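Local coordinates for retropepsin-like aspartic endopeptidase domain-containing protein (Legionella pneumophila subsp. pneumophila str. Philadelphia 1, PDB 2PMA) that is of unknown function but is probably a retropepsin-like aspartic endopeptidase, related to putative ATP-dependent zinc proteases, at residues E9-D15 with L96-L100; N17-S21 with T52-K56; A31-A35 with F117-L122; P47-F51 with F62-Y66; K103-I107 with A127-N132. All coordinates share one frame; numbering follows the deposited sequence. Where two conformers were deposited one is given.

Overall arrangement
Contacts 1, 3 and 4 pair neighbouring strands of one curled mixed sheet, contact 2 reaches across between strands that are not partners in it, and contact 5 lays the end of the short helix against it. Contact 1 touches each of the other four, its centre about 10 Å from those of contacts 2 and 5, whose centres lie about 19 Å apart on opposite sides of the chain's centre. Leu13, Leu33, Val53 and Phe62 link contacts 1 to 4 through methyls and rings. Contact 4 is the outlying hairpin, about 17 Å from contact 3 between centres. Contact 3 borders the probable active site: Leu122 touches Asp25, first of an Asp-Thr-Gly sequence, while Ile128 of contact 5 touches Thr26.

Contact 1. Residues E9-D15 with L96-L100; sequences EKATLID and LNIKL
Thr12 and Lys99 face each other as an antiparallel hydrogen-bonded pair: Thr12 N gives to Lys99 O at 2.9 Å and Lys99 N to Thr12 O at 2.8 Å. Past this pair the strands hold on less firmly, the bond from Ile14 N to Asn97 O being stretched to 3.3 Å with its donor well above the carbonyl plane. That carbonyl oxygen also accepts a hydrogen bond from a water that itself accepts from Asp15 N, so it is gripped twice at the turn. The side chains then take over. Asn97 ND2 reaches the syn side of Asp15 OD1 at 3.0 Å in a nearly straight bond (168°), the oxygen lying in the amide plane while the carboxylate itself is turned 68° from it. Ile14 straddles the strand below: with chi1 at 61°, its CG1 branch sits on Asn97 CB at 3.6 Å and its CG2 on Lys99 CB, also at 3.6 Å. At the other end Ala11 CB meets Ile98 CG2 at 3.9 Å, and Leu100 sends CD1 across Glu9 CB at 3.7 Å.

A second shell fixes these groups. Asn97 OD1 is hydrogen-bonded to Thr106 OG1, which sets which end of the amide turns to Asp15. The carboxylate of Glu9 is bound by Gly6 N, Thr142 OG1 and Thr143 N, and Thr12 OG1 pairs with Thr19 OG1. Strand 8-13 is thereby flanked by strands 18-24 and 90-100 in a curled mixed sheet, consistent with a retropepsin-like fold.

Contact 2. Residues N17-S21 with T52-K56; sequences NLTLS and TVPTK
No flat group takes part where Leu18 and Leu20 meet Val53 and Thr55: everything that touches is a methyl, and aromatic rings border the contact from strand 58-71. Phe62 CZ lies 4.0 Å from Leu18 CD2. Phe62 CE2 lies 3.7 Å from Val53 CG2, while Tyr60 rests against Leu18 and Thr55. Leu18 does most of the work by splitting its two branches. Its CG stands anti to the backbone N (chi1 173°), which carries CD2 to Val53 CG1 at 4.1 Å and lets CD1 meet Thr55 CG2 tip to tip, again at 4.1 Å. Leu20 adds a looser second layer, with CD1 4.4 Å from Val53 CG1 and CD2 4.3 Å from Thr55 CG2. Thr55 offers its methyl here because its hydroxyl is engaged with Gly58 O and Thr57 N at the hairpin tip. Asn17 and Leu18 both face Leu13, a G1 beta bulge where the strand begins.

With the strand axes 10.3 Å apart and 64° between their directions, this is side-chain packing across the apolar interior of a curled beta sheet, between strands that are not neighbours in it.

Contact 3. Residues A31-A35 with F117-L122; sequences ASLHA and FLYPLL
Ser32 and Leu122 form an antiparallel hydrogen-bonded pair, Ser32 N to Leu122 O at 2.9 Å and Leu122 N to Ser32 O at 2.8 Å, and one step on His34 N reaches Pro120 O at 3.2 Å, coming in almost head-on to the carbonyl. A water props this last rung from the side, donating to His34 O at 2.8 Å and to Pro120 O. Between the two bonded rungs lies the non-hydrogen-bonded pair of Leu33 and Leu121. With CG anti to the backbone N in both (chi1 173° and 177°), Leu121 reaches toward its partner strand, CD1 3.4 Å from Ser32 O and 4.2 Å from Leu33 CB, while Leu33 CD1 lies 3.6 Å from Pro120 O.

This pairing is reminiscent of retropepsins, where the strand following the active-site loop runs beside a short strand that leads into a helix. Here strand 121-123 is held between strands 18-24 and 31-43, and the Leu122 side chain touches Asp25, which begins an Asp-Thr-Gly sequence like that of the aspartic proteases. Leu33 faces the interior, against Leu13, Leu20, Phe51 and Val53.

Where the loop peels away, Phe117 comes up beside His34, the ring planes 52° apart. Phe117 CE1 approaches His34 ND1 at 3.8 Å, and Pro54 and Lys115 touch the His34 side chain too.

Contact 4. Residues P47-F51 with F62-Y66; sequences PYLRF and FEGEY. With FMT (formic acid), chain F.
The beta hairpin of strands 46-55 and 58-71 is zipped together here, from Pro47 opposite Tyr66 down to Phe51 opposite Phe62. Leu49 and Gly64 exchange two backbone bonds, as do Phe51 and Phe62; Tyr66 N closes the outer end on Pro47 O, where a water also ties Pro47 O to Tyr66 O.

On the face with Leu49 and Phe51, rings and methyls interleave. Leu49 lays CG over one face of the Tyr66 ring, 3.9 Å from its centroid. Phe51 has its CG wedged between its own N and carbonyl carbon (chi1 59°), which swings the ring across the neighbouring strand until Phe62 CB rests on its face, 3.8 Å from the centroid. The two phenyl planes stay nearly parallel, yet are slid so far apart that they hardly overlap. Phe51 CE1 lies 4.1 Å from Gly64 N.

The other face is polar. Arg50 and Glu63 run side by side, and Arg50 NE and NH2 both grip Glu63 OE2, each at 3.2 Å. That oxygen lies near the guanidinium plane, met by NE on its anti side. Tyr48 lies alongside Glu65, Glu65 CA over its ring and Glu65 CG 3.5 Å from Tyr48 CZ. Glu65 N donates to formic acid O2 at 3.0 Å, a molecule probably from the crystallisation liquor. A greasy face turned to Leu111 and Val94, with a salt-bridged face behind it, is that of an antiparallel beta hairpin built into a curled sheet, flanked by strands 31-43 and 90-100.

Contact 5. Residues K103-I107 with A127-N132; sequences KVRTI and AIIDFN
Ala127 CB lies beside the Ile107 side chain, though the exact fit is doubtful because the isoleucine delta methyl is modelled too close to the Phe131 ring. At Asp130 it is the backbone that counts: its O accepts from Arg105 NE at 2.9 Å, the donor standing 42° above the carbonyl plane. The carboxylate stays apart from that charge, with Asp130 OD1 6.6 Å from Arg105 NE, and instead puts OD2 near Ile107 CG1.

Phe131 slots in between the strand side chains. With chi1 at -62°, Arg105 lays CG over one ring face at 3.8 Å from the centroid, and the bend at chi2 (-72°) brings the guanidinium round toward Asp130 O. The Lys103 carbonyl lies at the ring's edge. The bent arginine is steadied by a bond from Arg105 NH1 to Val104 O at 2.9 Å. Phe131 O receives Lys103 NZ at 2.6 Å; Asn2 and Tyr5 bind the same ammonium. The positive phi of Asn132, with Asn132 N bonded to Ile129 O at 2.8 Å, belongs to a Schellman motif closing the helix.

Two cationic side chains from strand 103-112 thus bind carbonyls at the helix C-terminus, which probably offsets the negative end of its dipole and clamps helix 125-130 to the sheet.

Contact 1. Residues E9-D15 with L96-L100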
# COMPACT_ATOMS: atom_id res chain seq x y z
N GLU A 9 -3.04 -2.21 -11.26
CA GLU A 9 -3.19 -0.79 -11.56
C GLU A 9 -1.93 -0.07 -11.13
O GLU A 9 -1.25 -0.54 -10.24
CB GLU A 9 -4.37 -0.18 -10.77
CG GLU A 9 -5.79 -0.69 -11.17
CD GLU A 9 -6.23 -0.20 -12.54
OE1 GLU A 9 -5.59 0.72 -13.12
OE2 GLU A 9 -7.24 -0.72 -13.06
N LYS A 10 -1.66 1.09 -11.71
CA LYS A 10 -0.58 1.91 -11.15
C LYS A 10 -1.20 2.71 -10.02
O LYS A 10 -2.33 3.22 -10.15
CB LYS A 10 0.01 2.84 -12.22
CG LYS A 10 0.84 2.12 -13.30
CD LYS A 10 2.07 1.39 -12.74
CE LYS A 10 3.01 0.98 -13.91
NZ LYS A 10 4.17 0.26 -13.29
N ALA A 11 -0.50 2.80 -8.89
CA ALA A 11 -0.98 3.56 -7.73
C ALA A 11 0.22 4.42 -7.30
O ALA A 11 1.37 4.00 -7.45
CB ALA A 11 -1.34 2.62 -6.58
N THR A 12 -0.05 5.60 -6.78
CA THR A 12 1.04 6.50 -6.44
C THR A 12 1.07 6.74 -4.95
O THR A 12 0.05 7.08 -4.36
CB THR A 12 0.91 7.83 -7.20
OG1 THR A 12 0.92 7.58 -8.61
CG2 THR A 12 2.09 8.76 -6.81
N LEU A 13 2.24 6.54 -4.33
CA LEU A 13 2.45 6.87 -2.92
C LEU A 13 2.85 8.34 -2.94
O LEU A 13 4.02 8.67 -3.11
CB LEU A 13 3.56 6.00 -2.29
CG LEU A 13 3.19 4.53 -2.00
CD1 LEU A 13 2.65 3.82 -3.23
CD2 LEU A 13 4.34 3.72 -1.42
N ILE A 14 1.86 9.21 -2.78
CA ILE A 14 2.02 10.62 -3.13
C ILE A 14 3.10 11.37 -2.33
O ILE A 14 3.59 12.38 -2.80
CB ILE A 14 0.71 11.38 -3.08
CG1 ILE A 14 0.11 11.35 -1.67
CG2 ILE A 14 -0.28 10.79 -4.13
CD1 ILE A 14 -1.04 12.34 -1.52
N ASP A 15 3.47 10.86 -1.16
CA ASP A 15 4.44 11.59 -0.33
C ASP A 15 5.79 11.68 -1.02
O ASP A 15 6.55 12.63 -0.77
CB ASP A 15 4.64 10.88 0.99
CG ASP A 15 3.50 11.06 1.92
OD1 ASP A 15 2.49 11.70 1.52
OD2 ASP A 15 3.62 10.53 3.04
N LEU A 96 -0.91 5.22 4.92
CA LEU A 96 -0.16 5.59 3.71
C LEU A 96 -1.10 6.32 2.75
O LEU A 96 -2.18 5.81 2.47
CB LEU A 96 0.36 4.32 3.02
CG LEU A 96 0.99 4.28 1.62
CD1 LEU A 96 2.45 4.73 1.60
CD2 LEU A 96 0.91 2.87 1.06
N ASN A 97 -0.67 7.49 2.25
CA ASN A 97 -1.45 8.30 1.29
C ASN A 97 -1.23 7.75 -0.10
O ASN A 97 -0.09 7.72 -0.60
CB ASN A 97 -1.02 9.79 1.36
CG ASN A 97 -1.00 10.33 2.77
OD1 ASN A 97 -1.92 10.05 3.53
ND2 ASN A 97 0.04 11.11 3.14
N ILE A 98 -2.31 7.27 -0.72
CA ILE A 98 -2.21 6.55 -2.01
C ILE A 98 -3.22 7.11 -3.01
O ILE A 98 -4.40 7.30 -2.68
CB ILE A 98 -2.51 5.05 -1.85
CG1 ILE A 98 -1.48 4.41 -0.92
CG2 ILE A 98 -2.50 4.32 -3.21
CD1 ILE A 98 -1.78 2.99 -0.56
N LYS A 99 -2.74 7.35 -4.23
CA LYS A 99 -3.59 7.85 -5.31
C LYS A 99 -3.82 6.72 -6.32
O LYS A 99 -2.88 6.03 -6.72
CB LYS A 99 -2.93 9.07 -5.95
CG LYS A 99 -3.68 9.65 -7.16
CD LYS A 99 -2.96 10.87 -7.67
CE LYS A 99 -3.87 11.76 -8.50
NZ LYS A 99 -4.12 11.14 -9.82
N LEU A 100 -5.07 6.50 -6.68
CA LEU A 100 -5.45 5.49 -7.68
C LEU A 100 -6.39 6.23 -8.63
O LEU A 100 -7.48 6.65 -8.22
CB LEU A 100 -6.17 4.31 -7.01
CG LEU A 100 -6.78 3.23 -7.93
CD1 LEU A 100 -5.67 2.53 -8.68
CD2 LEU A 100 -7.56 2.21 -7.06
O HOH W 1 2.39 8.41 0.24
O HOH W 2 2.03 8.46 2.95

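Contact 2. Residues N17-S21 with T52-K56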
# COMPACT_ATOMS: atom_id res chain seq x y z
N ASN A 17 5.87 10.92 -4.55
CA ASN A 17 5.48 10.82 -5.97
C ASN A 17 5.98 9.52 -6.57
O ASN A 17 6.57 9.53 -7.64
CB ASN A 17 6.03 12.01 -6.77
CG ASN A 17 5.45 13.33 -6.29
OD1 ASN A 17 4.36 13.70 -6.69
ND2 ASN A 17 6.18 14.04 -5.45
N LEU A 18 5.76 8.42 -5.87
CA LEU A 18 6.33 7.13 -6.23
C LEU A 18 5.19 6.30 -6.80
O LEU A 18 4.30 5.92 -6.05
CB LEU A 18 6.89 6.43 -4.99
CG LEU A 18 7.38 4.98 -5.23
CD1 LEU A 18 8.48 4.94 -6.32
CD2 LEU A 18 7.89 4.42 -3.91
N THR A 19 5.25 6.03 -8.10
CA THR A 19 4.21 5.23 -8.75
C THR A 19 4.66 3.76 -8.84
O THR A 19 5.77 3.47 -9.31
CB THR A 19 3.83 5.84 -10.11
OG1 THR A 19 3.39 7.18 -9.91
CG2 THR A 19 2.65 5.07 -10.75
N LEU A 20 3.83 2.86 -8.35
CA LEU A 20 4.15 1.42 -8.29
C LEU A 20 3.02 0.63 -8.95
O LEU A 20 1.86 1.10 -8.99
CB LEU A 20 4.23 0.96 -6.84
CG LEU A 20 5.27 1.63 -5.93
CD1 LEU A 20 5.19 1.04 -4.54
CD2 LEU A 20 6.67 1.41 -6.53
N SER A 21 3.36 -0.53 -9.49
CA SER A 21 2.29 -1.49 -9.89
C SER A 21 1.69 -2.10 -8.64
O SER A 21 2.42 -2.54 -7.74
CB SER A 21 2.89 -2.60 -10.77
OG SER A 21 3.10 -2.08 -12.04
N THR A 52 11.75 2.44 4.35
CA THR A 52 12.19 2.60 2.96
C THR A 52 11.39 1.67 2.08
O THR A 52 11.23 0.44 2.36
CB THR A 52 13.73 2.35 2.93
OG1 THR A 52 14.33 3.40 3.69
CG2 THR A 52 14.30 2.35 1.50
N VAL A 53 10.94 2.19 0.93
CA VAL A 53 10.55 1.31 -0.16
C VAL A 53 11.66 1.19 -1.22
O VAL A 53 11.99 2.19 -1.88
CB VAL A 53 9.26 1.85 -0.84
CG1 VAL A 53 8.82 0.94 -2.05
CG2 VAL A 53 8.15 2.00 0.23
N PRO A 54 12.22 -0.02 -1.41
CA PRO A 54 13.29 -0.20 -2.41
C PRO A 54 12.69 -0.44 -3.80
O PRO A 54 11.66 -1.10 -3.91
CB PRO A 54 14.06 -1.44 -1.91
CG PRO A 54 13.03 -2.22 -1.06
CD PRO A 54 11.94 -1.24 -0.61
N THR A 55 13.27 0.15 -4.83
CA THR A 55 12.74 -0.07 -6.19
C THR A 55 13.90 -0.18 -7.16
O THR A 55 15.06 0.05 -6.79
CB THR A 55 11.86 1.12 -6.69
OG1 THR A 55 12.72 2.21 -7.01
CG2 THR A 55 10.84 1.60 -5.63
N LYS A 56 13.59 -0.47 -8.42
CA LYS A 56 14.63 -0.43 -9.46
C LYS A 56 15.22 0.96 -9.70
O LYS A 56 16.34 1.09 -10.22
CB LYS A 56 14.08 -1.02 -10.76
CG LYS A 56 13.76 -2.50 -10.61
CD LYS A 56 15.02 -3.34 -10.38
CE LYS A 56 14.89 -4.30 -9.17
NZ LYS A 56 13.57 -5.01 -9.09

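Contact 3. Residues A31-A35 with F117-L122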
# COMPACT_ATOMS: atom_id res chain seq x y z
N ALA A 31 -4.02 -4.49 3.02
CA ALA A 31 -3.07 -4.05 1.96
C ALA A 31 -1.65 -4.27 2.51
O ALA A 31 -1.46 -4.29 3.74
CB ALA A 31 -3.30 -2.58 1.62
N SER A 32 -0.67 -4.47 1.63
CA SER A 32 0.70 -4.75 2.07
C SER A 32 1.67 -4.10 1.10
O SER A 32 1.38 -3.97 -0.10
CB SER A 32 0.98 -6.24 2.19
OG SER A 32 0.72 -6.90 0.97
N LEU A 33 2.80 -3.68 1.64
CA LEU A 33 3.82 -2.99 0.88
C LEU A 33 5.18 -3.48 1.35
O LEU A 33 5.46 -3.47 2.58
CB LEU A 33 3.71 -1.48 1.19
CG LEU A 33 4.80 -0.55 0.62
CD1 LEU A 33 4.80 -0.49 -0.96
CD2 LEU A 33 4.61 0.89 1.15
N HIS A 34 6.04 -3.90 0.43
CA HIS A 34 7.38 -4.30 0.87
C HIS A 34 8.19 -3.08 1.29
O HIS A 34 8.32 -2.09 0.53
CB HIS A 34 8.12 -5.12 -0.18
CG HIS A 34 9.51 -5.49 0.24
ND1 HIS A 34 10.61 -5.24 -0.54
CD2 HIS A 34 9.98 -6.03 1.40
CE1 HIS A 34 11.70 -5.66 0.09
NE2 HIS A 34 11.35 -6.12 1.27
N ALA A 35 8.74 -3.11 2.49
CA ALA A 35 9.46 -1.98 3.00
C ALA A 35 10.58 -2.56 3.85
O ALA A 35 10.45 -3.65 4.43
CB ALA A 35 8.56 -1.07 3.86
N PHE A 117 8.27 -11.48 -5.04
CA PHE A 117 6.92 -11.02 -5.37
C PHE A 117 6.96 -10.42 -6.77
O PHE A 117 8.04 -10.07 -7.26
CB PHE A 117 6.47 -9.92 -4.39
CG PHE A 117 7.43 -8.75 -4.28
CD1 PHE A 117 8.32 -8.66 -3.21
CD2 PHE A 117 7.44 -7.74 -5.26
CE1 PHE A 117 9.20 -7.59 -3.11
CE2 PHE A 117 8.33 -6.68 -5.18
CZ PHE A 117 9.20 -6.59 -4.09
N LEU A 118 5.80 -10.28 -7.40
CA LEU A 118 5.75 -9.59 -8.69
C LEU A 118 5.43 -8.10 -8.54
O LEU A 118 6.00 -7.27 -9.27
CB LEU A 118 4.74 -10.27 -9.62
CG LEU A 118 5.09 -10.33 -11.11
CD1 LEU A 118 3.96 -11.00 -11.88
CD2 LEU A 118 5.43 -8.95 -11.73
N TYR A 119 4.54 -7.78 -7.58
CA TYR A 119 3.97 -6.43 -7.35
C TYR A 119 4.31 -5.95 -5.94
O TYR A 119 4.01 -6.62 -4.95
CB TYR A 119 2.44 -6.48 -7.49
CG TYR A 119 2.03 -7.06 -8.82
CD1 TYR A 119 1.57 -8.37 -8.91
CD2 TYR A 119 2.20 -6.33 -9.99
CE1 TYR A 119 1.21 -8.91 -10.15
CE2 TYR A 119 1.87 -6.86 -11.22
CZ TYR A 119 1.37 -8.15 -11.29
OH TYR A 119 1.05 -8.66 -12.53
N PRO A 120 4.99 -4.79 -5.86
CA PRO A 120 5.46 -4.28 -4.57
C PRO A 120 4.34 -3.84 -3.62
O PRO A 120 4.58 -3.73 -2.41
CB PRO A 120 6.35 -3.07 -4.98
CG PRO A 120 5.84 -2.66 -6.27
CD PRO A 120 5.36 -3.91 -6.98
N LEU A 121 3.14 -3.57 -4.15
CA LEU A 121 2.02 -3.07 -3.35
C LEU A 121 0.82 -3.98 -3.63
O LEU A 121 0.54 -4.29 -4.79
CB LEU A 121 1.67 -1.62 -3.77
CG LEU A 121 0.47 -0.95 -3.07
CD1 LEU A 121 0.60 -0.94 -1.54
CD2 LEU A 121 0.24 0.50 -3.61
N LEU A 122 0.15 -4.43 -2.58
CA LEU A 122 -1.07 -5.23 -2.76
C LEU A 122 -2.18 -4.45 -2.06
O LEU A 122 -2.02 -4.07 -0.89
CB LEU A 122 -0.85 -6.59 -2.13
CG LEU A 122 -1.91 -7.68 -2.27
CD1 LEU A 122 -1.23 -9.03 -2.03
CD2 LEU A 122 -3.06 -7.45 -1.27
O HOH W 3 7.47 -2.44 -2.09

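Contact 4. Residues P47-F51 with F62-Y66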
# COMPACT_ATOMS: atom_id res chain seq x y z
N PRO A 47 3.22 7.57 17.79
CA PRO A 47 4.19 6.73 17.11
C PRO A 47 4.03 6.77 15.59
O PRO A 47 2.90 6.70 15.06
CB PRO A 47 3.90 5.32 17.65
CG PRO A 47 2.48 5.32 18.01
CD PRO A 47 2.16 6.76 18.45
N TYR A 48 5.17 6.89 14.93
CA TYR A 48 5.26 6.83 13.48
C TYR A 48 6.32 5.78 13.22
O TYR A 48 7.24 5.58 14.08
CB TYR A 48 5.76 8.18 12.91
CG TYR A 48 4.65 9.19 12.75
CD1 TYR A 48 4.17 9.53 11.49
CD2 TYR A 48 4.07 9.80 13.88
CE1 TYR A 48 3.13 10.46 11.33
CE2 TYR A 48 3.02 10.72 13.73
CZ TYR A 48 2.56 11.04 12.45
OH TYR A 48 1.52 11.94 12.31
N LEU A 49 6.26 5.17 12.04
CA LEU A 49 7.39 4.38 11.55
C LEU A 49 8.00 5.09 10.35
O LEU A 49 7.27 5.62 9.48
CB LEU A 49 6.90 2.99 11.11
CG LEU A 49 6.28 2.11 12.20
CD1 LEU A 49 6.08 0.76 11.58
CD2 LEU A 49 7.24 1.97 13.42
N ARG A 50 9.32 5.15 10.33
CA ARG A 50 10.06 5.56 9.13
C ARG A 50 10.45 4.27 8.44
O ARG A 50 10.87 3.30 9.10
CB ARG A 50 11.31 6.33 9.53
CG ARG A 50 12.14 6.87 8.38
CD ARG A 50 13.43 7.56 8.94
NE ARG A 50 13.08 8.78 9.67
CZ ARG A 50 13.70 9.24 10.76
NH1 ARG A 50 14.72 8.56 11.30
NH2 ARG A 50 13.29 10.37 11.32
N PHE A 51 10.31 4.24 7.12
CA PHE A 51 10.64 3.04 6.39
C PHE A 51 11.05 3.38 4.97
O PHE A 51 10.71 4.48 4.44
CB PHE A 51 9.42 2.07 6.39
CG PHE A 51 8.15 2.64 5.77
CD1 PHE A 51 7.23 3.39 6.54
CD2 PHE A 51 7.86 2.40 4.42
CE1 PHE A 51 6.05 3.90 5.98
CE2 PHE A 51 6.71 2.90 3.83
CZ PHE A 51 5.77 3.65 4.61
N PHE A 62 9.73 6.98 3.64
CA PHE A 62 8.43 7.49 4.06
C PHE A 62 8.35 7.52 5.59
O PHE A 62 9.10 6.81 6.27
CB PHE A 62 7.35 6.52 3.58
CG PHE A 62 7.18 6.48 2.10
CD1 PHE A 62 6.19 7.26 1.50
CD2 PHE A 62 8.00 5.68 1.30
CE1 PHE A 62 6.01 7.27 0.11
CE2 PHE A 62 7.82 5.65 -0.09
CZ PHE A 62 6.81 6.46 -0.69
N GLU A 63 7.41 8.31 6.11
CA GLU A 63 6.99 8.14 7.51
C GLU A 63 5.47 7.95 7.50
O GLU A 63 4.74 8.57 6.69
CB GLU A 63 7.38 9.34 8.37
CG GLU A 63 8.91 9.58 8.38
CD GLU A 63 9.35 10.67 9.37
OE1 GLU A 63 8.46 11.40 9.84
OE2 GLU A 63 10.58 10.77 9.66
N GLY A 64 4.98 7.08 8.36
CA GLY A 64 3.54 6.84 8.44
C GLY A 64 3.13 6.61 9.88
O GLY A 64 3.90 6.05 10.65
N GLU A 65 1.92 7.04 10.22
CA GLU A 65 1.38 6.82 11.55
C GLU A 65 1.35 5.32 11.82
O GLU A 65 0.88 4.57 10.99
CB GLU A 65 -0.04 7.38 11.62
CG GLU A 65 -0.08 8.89 11.59
CD GLU A 65 -1.50 9.38 11.40
OE1 GLU A 65 -1.81 9.86 10.30
OE2 GLU A 65 -2.29 9.19 12.35
N TYR A 66 1.80 4.90 13.01
CA TYR A 66 1.92 3.49 13.36
C TYR A 66 0.63 3.14 14.08
O TYR A 66 0.38 3.61 15.22
CB TYR A 66 3.13 3.31 14.29
CG TYR A 66 3.57 1.88 14.63
CD1 TYR A 66 4.65 1.67 15.52
CD2 TYR A 66 2.94 0.75 14.09
CE1 TYR A 66 5.10 0.35 15.83
CE2 TYR A 66 3.35 -0.58 14.43
CZ TYR A 66 4.43 -0.75 15.29
OH TYR A 66 4.86 -2.03 15.61
C FMT F . 0.23 9.58 7.35
O1 FMT F . -0.88 10.22 7.39
O2 FMT F . 0.59 8.67 8.14
O HOH W 4 0.04 6.38 15.48

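Contact 5. Residues K103-I107 with A127-N132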
# COMPACT_ATOMS: atom_id res chain seq x y z
N LYS A 103 -8.38 9.51 -7.49
CA LYS A 103 -8.86 9.44 -6.11
C LYS A 103 -7.64 9.29 -5.20
O LYS A 103 -6.74 8.51 -5.51
CB LYS A 103 -9.74 8.17 -5.93
CG LYS A 103 -11.08 8.20 -6.66
CD LYS A 103 -11.83 6.87 -6.42
CE LYS A 103 -13.13 6.81 -7.19
NZ LYS A 103 -13.69 5.41 -7.09
N VAL A 104 -7.63 10.03 -4.09
CA VAL A 104 -6.60 9.88 -3.08
C VAL A 104 -7.25 9.41 -1.76
O VAL A 104 -8.30 9.94 -1.37
CB VAL A 104 -5.86 11.21 -2.85
CG1 VAL A 104 -4.77 11.06 -1.74
CG2 VAL A 104 -5.22 11.71 -4.17
N ARG A 105 -6.64 8.43 -1.09
CA ARG A 105 -7.17 7.93 0.19
C ARG A 105 -6.00 7.65 1.14
O ARG A 105 -4.88 7.49 0.71
CB ARG A 105 -7.96 6.62 0.02
CG ARG A 105 -9.22 6.71 -0.87
CD ARG A 105 -10.39 7.49 -0.19
NE ARG A 105 -11.56 7.44 -1.07
CZ ARG A 105 -11.82 8.30 -2.05
NH1 ARG A 105 -11.00 9.31 -2.31
NH2 ARG A 105 -12.92 8.14 -2.79
N THR A 106 -6.29 7.64 2.43
CA THR A 106 -5.30 7.26 3.40
C THR A 106 -5.74 5.86 3.84
O THR A 106 -6.89 5.63 4.22
CB THR A 106 -5.16 8.32 4.49
OG1 THR A 106 -4.84 9.57 3.84
CG2 THR A 106 -4.05 7.97 5.49
N ILE A 107 -4.81 4.93 3.68
CA ILE A 107 -5.12 3.53 3.73
C ILE A 107 -4.14 2.82 4.68
O ILE A 107 -2.95 3.14 4.72
CB ILE A 107 -5.06 2.96 2.27
CG1 ILE A 107 -6.43 3.21 1.57
CG2 ILE A 107 -4.62 1.50 2.26
CD1 ILE A 107 -6.49 2.75 0.17
N ALA A 127 -8.89 -1.61 1.19
CA ALA A 127 -8.43 -0.53 0.31
C ALA A 127 -9.38 -0.39 -0.89
O ALA A 127 -9.73 0.71 -1.27
CB ALA A 127 -6.99 -0.79 -0.20
N ILE A 128 -9.75 -1.50 -1.50
CA ILE A 128 -10.63 -1.44 -2.69
C ILE A 128 -11.95 -0.77 -2.29
O ILE A 128 -12.51 0.07 -3.03
CB ILE A 128 -10.86 -2.84 -3.27
CG1 ILE A 128 -9.52 -3.41 -3.78
CG2 ILE A 128 -11.85 -2.77 -4.47
CD1 ILE A 128 -9.50 -4.94 -3.96
N ILE A 129 -12.46 -1.13 -1.11
CA ILE A 129 -13.69 -0.50 -0.60
C ILE A 129 -13.48 1.00 -0.34
O ILE A 129 -14.35 1.81 -0.69
CB ILE A 129 -14.24 -1.25 0.64
CG1 ILE A 129 -14.70 -2.65 0.21
CG2 ILE A 129 -15.43 -0.50 1.28
CD1 ILE A 129 -14.82 -3.66 1.39
N ASP A 130 -12.33 1.36 0.25
CA ASP A 130 -12.00 2.79 0.47
C ASP A 130 -12.08 3.58 -0.84
O ASP A 130 -12.57 4.74 -0.87
CB ASP A 130 -10.59 2.98 1.04
CG ASP A 130 -10.44 2.47 2.45
OD1 ASP A 130 -11.46 2.38 3.17
OD2 ASP A 130 -9.27 2.20 2.85
N PHE A 131 -11.63 2.96 -1.94
CA PHE A 131 -11.73 3.57 -3.28
C PHE A 131 -13.07 3.32 -3.99
O PHE A 131 -13.23 3.71 -5.15
CB PHE A 131 -10.58 3.06 -4.17
CG PHE A 131 -9.25 3.68 -3.82
CD1 PHE A 131 -8.98 5.00 -4.18
CD2 PHE A 131 -8.28 2.94 -3.14
CE1 PHE A 131 -7.72 5.59 -3.84
CE2 PHE A 131 -7.03 3.51 -2.81
CZ PHE A 131 -6.75 4.82 -3.16
N ASN A 132 -14.02 2.70 -3.30
CA ASN A 132 -15.36 2.40 -3.84
C ASN A 132 -15.32 1.65 -5.17
O ASN A 132 -16.10 1.94 -6.10
CB ASN A 132 -16.19 3.68 -3.92
CG ASN A 132 -17.70 3.42 -3.92
OD1 ASN A 132 -18.16 2.34 -3.54
ND2 ASN A 132 -18.47 4.43 -4.35